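Local coordinates for E3 ubiquitin-protein ligase HERC2 (PDB 4L1M) that probably acts as an E3 ubiquitin ligase, attaching ubiquitin to target proteins, and carries RCC1-like beta-propeller domains, at residues V332-D345 and V349-D361. Numbering follows the deposited sequence.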
loop_
_atom_site.group_PDB
_atom_site.type_symbol
_atom_site.label_atom_id
_atom_site.label_comp_id
_atom_site.label_asym_id
_atom_site.label_seq_id
_atom_site.Cartn_x
_atom_site.Cartn_y
_atom_site.Cartn_z
ATOM N N VAL A 332 -0.129 -18.064 -2.803
ATOM C CA VAL A 332 -0.831 -16.782 -2.759
ATOM C C VAL A 332 -2.250 -16.977 -2.231
ATOM O O VAL A 332 -3.090 -17.585 -2.891
ATOM C CB VAL A 332 -0.887 -16.132 -4.156
ATOM C CG1 VAL A 332 -1.483 -14.737 -4.076
ATOM C CG2 VAL A 332 0.509 -16.083 -4.768
ATOM N N HIS A 333 -2.514 -16.449 -1.039
ATOM C CA HIS A 333 -3.826 -16.570 -0.370
ATOM C C HIS A 333 -4.612 -15.284 -0.552
ATOM O O HIS A 333 -4.039 -14.210 -0.664
ATOM C CB HIS A 333 -3.606 -16.818 1.108
ATOM C CG HIS A 333 -2.972 -18.143 1.406
ATOM N ND1 HIS A 333 -3.616 -19.126 2.127
ATOM C CD2 HIS A 333 -1.756 -18.652 1.080
ATOM C CE1 HIS A 333 -2.833 -20.184 2.225
ATOM N NE2 HIS A 333 -1.698 -19.926 1.596
ATOM N N SER A 334 -5.927 -15.382 -0.573
ATOM C CA SER A 334 -6.752 -14.175 -0.619
ATOM C C SER A 334 -8.003 -14.328 0.236
ATOM O O SER A 334 -8.397 -15.432 0.577
ATOM C CB SER A 334 -7.156 -13.861 -2.051
ATOM O OG SER A 334 -8.198 -14.722 -2.485
ATOM N N TRP A 335 -8.621 -13.206 0.559
ATOM C CA TRP A 335 -9.901 -13.180 1.285
ATOM C C TRP A 335 -10.557 -11.824 1.113
ATOM O O TRP A 335 -9.916 -10.863 0.679
ATOM C CB TRP A 335 -9.699 -13.457 2.789
ATOM C CG TRP A 335 -8.985 -12.361 3.493
ATOM C CD1 TRP A 335 -9.544 -11.312 4.105
ATOM C CD2 TRP A 335 -7.575 -12.221 3.651
ATOM N NE1 TRP A 335 -8.580 -10.511 4.660
ATOM C CE2 TRP A 335 -7.356 -11.058 4.392
ATOM C CE3 TRP A 335 -6.474 -12.984 3.260
ATOM C CZ2 TRP A 335 -6.082 -10.618 4.739
ATOM C CZ3 TRP A 335 -5.203 -12.542 3.609
ATOM C CH2 TRP A 335 -5.024 -11.359 4.333
ATOM N N GLY A 336 -11.829 -11.755 1.488
ATOM C CA GLY A 336 -12.548 -10.493 1.519
ATOM C C GLY A 336 -13.633 -10.393 0.477
ATOM O O GLY A 336 -14.265 -11.388 0.111
ATOM N N SER A 337 -13.873 -9.169 0.019
ATOM C CA SER A 337 -15.013 -8.893 -0.839
ATOM C C SER A 337 -14.801 -9.522 -2.204
ATOM O O SER A 337 -13.670 -9.606 -2.689
ATOM C CB SER A 337 -15.230 -7.378 -0.957
ATOM O OG SER A 337 -16.124 -7.060 -2.010
ATOM N N ASN A 338 -15.899 -9.967 -2.816
ATOM C CA ASN A 338 -15.862 -10.528 -4.163
ATOM C C ASN A 338 -16.988 -9.972 -5.044
ATOM O O ASN A 338 -17.484 -10.663 -5.944
ATOM C CB ASN A 338 -15.926 -12.054 -4.092
ATOM C CG ASN A 338 -15.470 -12.723 -5.380
ATOM O OD1 ASN A 338 -14.615 -12.208 -6.090
ATOM N ND2 ASN A 338 -16.044 -13.889 -5.682
ATOM N N ASP A 339 -17.351 -8.712 -4.815
ATOM C CA ASP A 339 -18.396 -8.037 -5.622
ATOM C C ASP A 339 -18.023 -7.853 -7.094
ATOM O O ASP A 339 -18.899 -7.773 -7.935
ATOM C CB ASP A 339 -18.788 -6.680 -5.015
ATOM C CG ASP A 339 -17.581 -5.781 -4.680
ATOM O OD1 ASP A 339 -16.434 -6.054 -5.080
ATOM O OD2 ASP A 339 -17.794 -4.770 -3.991
ATOM N N GLN A 340 -16.717 -7.796 -7.378
ATOM C CA GLN A 340 -16.163 -7.616 -8.731
ATOM C C GLN A 340 -15.170 -8.717 -9.120
ATOM O O GLN A 340 -14.189 -8.450 -9.819
ATOM C CB GLN A 340 -15.416 -6.289 -8.805
ATOM C CG GLN A 340 -16.210 -5.079 -8.338
ATOM C CD GLN A 340 -17.211 -4.609 -9.367
ATOM O OE1 GLN A 340 -17.415 -5.244 -10.405
ATOM N NE2 GLN A 340 -17.842 -3.480 -9.085
ATOM N N CYS A 341 -15.405 -9.939 -8.652
ATOM C CA CYS A 341 -14.552 -11.067 -8.993
ATOM C C CYS A 341 -13.081 -10.889 -8.624
ATOM O O CYS A 341 -12.205 -11.378 -9.338
ATOM C CB CYS A 341 -14.677 -11.361 -10.481
ATOM S SG CYS A 341 -16.381 -11.742 -10.936
ATOM N N GLN A 342 -12.812 -10.230 -7.491
ATOM C CA GLN A 342 -11.438 -10.087 -6.983
ATOM C C GLN A 342 -10.817 -11.433 -6.659
ATOM O O GLN A 342 -9.595 -11.523 -6.462
ATOM C CB GLN A 342 -11.389 -9.260 -5.689
ATOM C CG GLN A 342 -11.812 -7.810 -5.806
ATOM C CD GLN A 342 -13.299 -7.643 -5.649
ATOM O OE1 GLN A 342 -14.062 -8.379 -6.259
ATOM N NE2 GLN A 342 -13.719 -6.698 -4.819
ATOM N N HIS A 343 -11.667 -12.452 -6.534
ATOM C CA HIS A 343 -11.240 -13.811 -6.234
ATOM C C HIS A 343 -11.774 -14.747 -7.286
ATOM O O HIS A 343 -12.966 -15.036 -7.309
ATOM C CB HIS A 343 -11.769 -14.219 -4.866
ATOM C CG HIS A 343 -11.474 -13.215 -3.812
ATOM N ND1 HIS A 343 -10.299 -13.219 -3.096
ATOM C CD2 HIS A 343 -12.177 -12.148 -3.383
ATOM C CE1 HIS A 343 -10.301 -12.208 -2.248
ATOM N NE2 HIS A 343 -11.431 -11.542 -2.403
ATOM N N PHE A 344 -10.890 -15.257 -8.132
ATOM C CA PHE A 344 -11.316 -16.098 -9.239
ATOM C C PHE A 344 -11.627 -17.523 -8.815
ATOM O O PHE A 344 -12.017 -18.312 -9.633
ATOM C CB PHE A 344 -10.271 -16.095 -10.352
ATOM C CG PHE A 344 -8.926 -16.658 -9.948
ATOM C CD1 PHE A 344 -8.727 -18.018 -9.829
ATOM C CD2 PHE A 344 -7.858 -15.825 -9.720
ATOM C CE1 PHE A 344 -7.491 -18.525 -9.467
ATOM C CE2 PHE A 344 -6.618 -16.324 -9.360
ATOM C CZ PHE A 344 -6.436 -17.671 -9.231
ATOM N N ASP A 345 -11.457 -17.856 -7.539
ATOM C CA ASP A 345 -11.698 -19.222 -7.074
ATOM C C ASP A 345 -13.038 -19.399 -6.378
ATOM O O ASP A 345 -13.321 -20.485 -5.882
ATOM C CB ASP A 345 -10.576 -19.674 -6.120
ATOM C CG ASP A 345 -10.553 -18.886 -4.817
ATOM O OD1 ASP A 345 -11.038 -17.733 -4.808
ATOM O OD2 ASP A 345 -10.035 -19.419 -3.808
ATOM N N VAL A 349 -20.349 -13.881 -3.293
ATOM C CA VAL A 349 -20.016 -12.434 -3.236
ATOM C C VAL A 349 -18.972 -12.050 -2.200
ATOM O O VAL A 349 -18.507 -10.917 -2.202
ATOM C CB VAL A 349 -21.262 -11.548 -2.982
ATOM C CG1 VAL A 349 -22.296 -11.754 -4.094
ATOM C CG2 VAL A 349 -21.865 -11.812 -1.596
ATOM N N THR A 350 -18.623 -12.980 -1.309
ATOM C CA THR A 350 -17.449 -12.824 -0.432
ATOM C C THR A 350 -16.653 -14.122 -0.310
ATOM O O THR A 350 -17.139 -15.202 -0.659
ATOM C CB THR A 350 -17.812 -12.324 0.995
ATOM O OG1 THR A 350 -18.476 -13.350 1.724
ATOM C CG2 THR A 350 -18.681 -11.095 0.946
ATOM N N LYS A 351 -15.407 -13.980 0.126
ATOM C CA LYS A 351 -14.530 -15.103 0.470
ATOM C C LYS A 351 -14.157 -14.890 1.931
ATOM O O LYS A 351 -13.196 -14.164 2.230
ATOM C CB LYS A 351 -13.270 -15.113 -0.422
ATOM C CG LYS A 351 -12.322 -16.275 -0.150
ATOM C CD LYS A 351 -11.117 -16.246 -1.087
ATOM C CE LYS A 351 -10.218 -17.460 -0.870
ATOM N NZ LYS A 351 -9.055 -17.486 -1.802
ATOM N N PRO A 352 -14.944 -15.468 2.852
ATOM C CA PRO A 352 -14.833 -15.172 4.286
ATOM C C PRO A 352 -13.460 -15.396 4.895
ATOM O O PRO A 352 -12.987 -14.558 5.662
ATOM C CB PRO A 352 -15.850 -16.133 4.919
ATOM C CG PRO A 352 -16.874 -16.333 3.870
ATOM C CD PRO A 352 -16.116 -16.325 2.571
ATOM N N GLU A 353 -12.843 -16.524 4.577
ATOM C CA GLU A 353 -11.574 -16.872 5.175
ATOM C C GLU A 353 -10.485 -17.016 4.124
ATOM O O GLU A 353 -10.779 -17.329 2.978
ATOM C CB GLU A 353 -11.705 -18.160 5.960
ATOM C CG GLU A 353 -12.817 -18.107 6.979
ATOM C CD GLU A 353 -12.391 -18.742 8.281
ATOM O OE1 GLU A 353 -13.146 -19.559 8.798
ATOM O OE2 GLU A 353 -11.278 -18.420 8.778
ATOM N N PRO A 354 -9.220 -16.797 4.528
ATOM C CA PRO A 354 -8.098 -16.963 3.624
ATOM C C PRO A 354 -7.954 -18.386 3.117
ATOM O O PRO A 354 -8.207 -19.340 3.848
ATOM C CB PRO A 354 -6.881 -16.580 4.481
ATOM C CG PRO A 354 -7.437 -15.820 5.639
ATOM C CD PRO A 354 -8.796 -16.362 5.872
ATOM N N ALA A 355 -7.555 -18.516 1.867
ATOM C CA ALA A 355 -7.322 -19.823 1.262
ATOM C C ALA A 355 -6.462 -19.625 0.025
ATOM O O ALA A 355 -6.555 -18.596 -0.641
ATOM C CB ALA A 355 -8.635 -20.502 0.904
ATOM N N ALA A 356 -5.598 -20.590 -0.244
ATOM C CA ALA A 356 -4.677 -20.519 -1.367
ATOM C C ALA A 356 -5.466 -20.427 -2.645
ATOM O O ALA A 356 -6.469 -21.106 -2.796
ATOM C CB ALA A 356 -3.779 -21.748 -1.397
ATOM N N LEU A 357 -5.033 -19.552 -3.541
ATOM C CA LEU A 357 -5.569 -19.516 -4.874
ATOM C C LEU A 357 -4.877 -20.610 -5.662
ATOM O O LEU A 357 -3.667 -20.772 -5.540
ATOM C CB LEU A 357 -5.297 -18.168 -5.517
ATOM C CG LEU A 357 -6.097 -17.004 -4.940
ATOM C CD1 LEU A 357 -5.482 -15.673 -5.324
ATOM C CD2 LEU A 357 -7.549 -17.077 -5.393
ATOM N N PRO A 358 -5.642 -21.371 -6.456
ATOM C CA PRO A 358 -5.078 -22.472 -7.218
ATOM C C PRO A 358 -4.412 -21.972 -8.476
ATOM O O PRO A 358 -4.695 -20.846 -8.914
ATOM C CB PRO A 358 -6.301 -23.314 -7.567
ATOM C CG PRO A 358 -7.399 -22.313 -7.684
ATOM C CD PRO A 358 -7.094 -21.236 -6.679
ATOM N N GLY A 359 -3.534 -22.802 -9.044
ATOM C CA GLY A 359 -2.767 -22.449 -10.223
ATOM C C GLY A 359 -1.439 -21.752 -9.954
ATOM O O GLY A 359 -0.523 -21.848 -10.775
ATOM N N LEU A 360 -1.318 -21.067 -8.810
ATOM C CA LEU A 360 -0.212 -20.128 -8.552
ATOM C C LEU A 360 0.991 -20.675 -7.762
ATOM O O LEU A 360 2.085 -20.068 -7.780
ATOM C CB LEU A 360 -0.758 -18.929 -7.801
ATOM C CG LEU A 360 -1.894 -18.157 -8.467
ATOM C CD1 LEU A 360 -2.209 -16.889 -7.676
ATOM C CD2 LEU A 360 -1.554 -17.805 -9.913
ATOM N N ASP A 361 0.786 -21.797 -7.069
ATOM C CA ASP A 361 1.840 -22.438 -6.254
ATOM C C ASP A 361 3.111 -22.743 -7.060
ATOM O O ASP A 361 4.210 -22.718 -6.522
ATOM C CB ASP A 361 1.313 -23.742 -5.612
ATOM C CG ASP A 361 -0.072 -23.573 -4.990
ATOM O OD1 ASP A 361 -0.195 -22.942 -3.909
ATOM O OD2 ASP A 361 -1.048 -24.064 -5.604
#
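Three oxygens hold the ammonium group of Lys-351: its NZ lies 3.0 Å from Asp-345 OD2 in a salt bridge, donates to Ser-334 OG, and donates to the backbone O of Ala-355 in its own segment. The carboxylate receives it on the syn side of OD2, 21° out of plane. With CG anti to the backbone N (chi1 -179°) and every later torsion extended, the lysine runs straight past Gly-336 and Ser-334 and delivers its charge to this largely enclosed cluster. On the way its CB lies over the face of the His-343 ring, 4.3 Å from the centroid, while ND1 of that ring shares a 2.7 Å hydrogen bond with Ser-334 OG. The serine oxygen thus links lysine to imidazole, and the nearby ammonium would probably disfavour a protonated histidine, though the Asp-345 carboxylate would offset part of this. Ala-355 O is also gripped twice, by Ser-334 N and Lys-351 NZ from opposite faces of its plane.

Around this polar core the backbones pair antiparallel. Leu-357 N donates to Val-332 O at 2.8 Å, and Gly-336 exchanges two nearly straight bonds with Lys-351; between Ser-334 and Gly-336 the register slips by two residues, a beta bulge. Leu-357 CD2 sits over the Phe-344 ring face, 4.2 Å from its centroid, whereas Pro-358 O meets that ring's edge in plane. Farther along the strand, Ala-356 CB rests over the face of the His-333 ring, whose NE2 is bonded to Glu-331.

This illustrates how the last strand of a propeller blade is fastened to its neighbour: strand 354-356 is an edge strand of a four-stranded antiparallel sheet, paired with 332-335, which is backed by strand 322-327, while Phe-344 meets Trp-30 of strand 27-31, in another blade, edge-to-face.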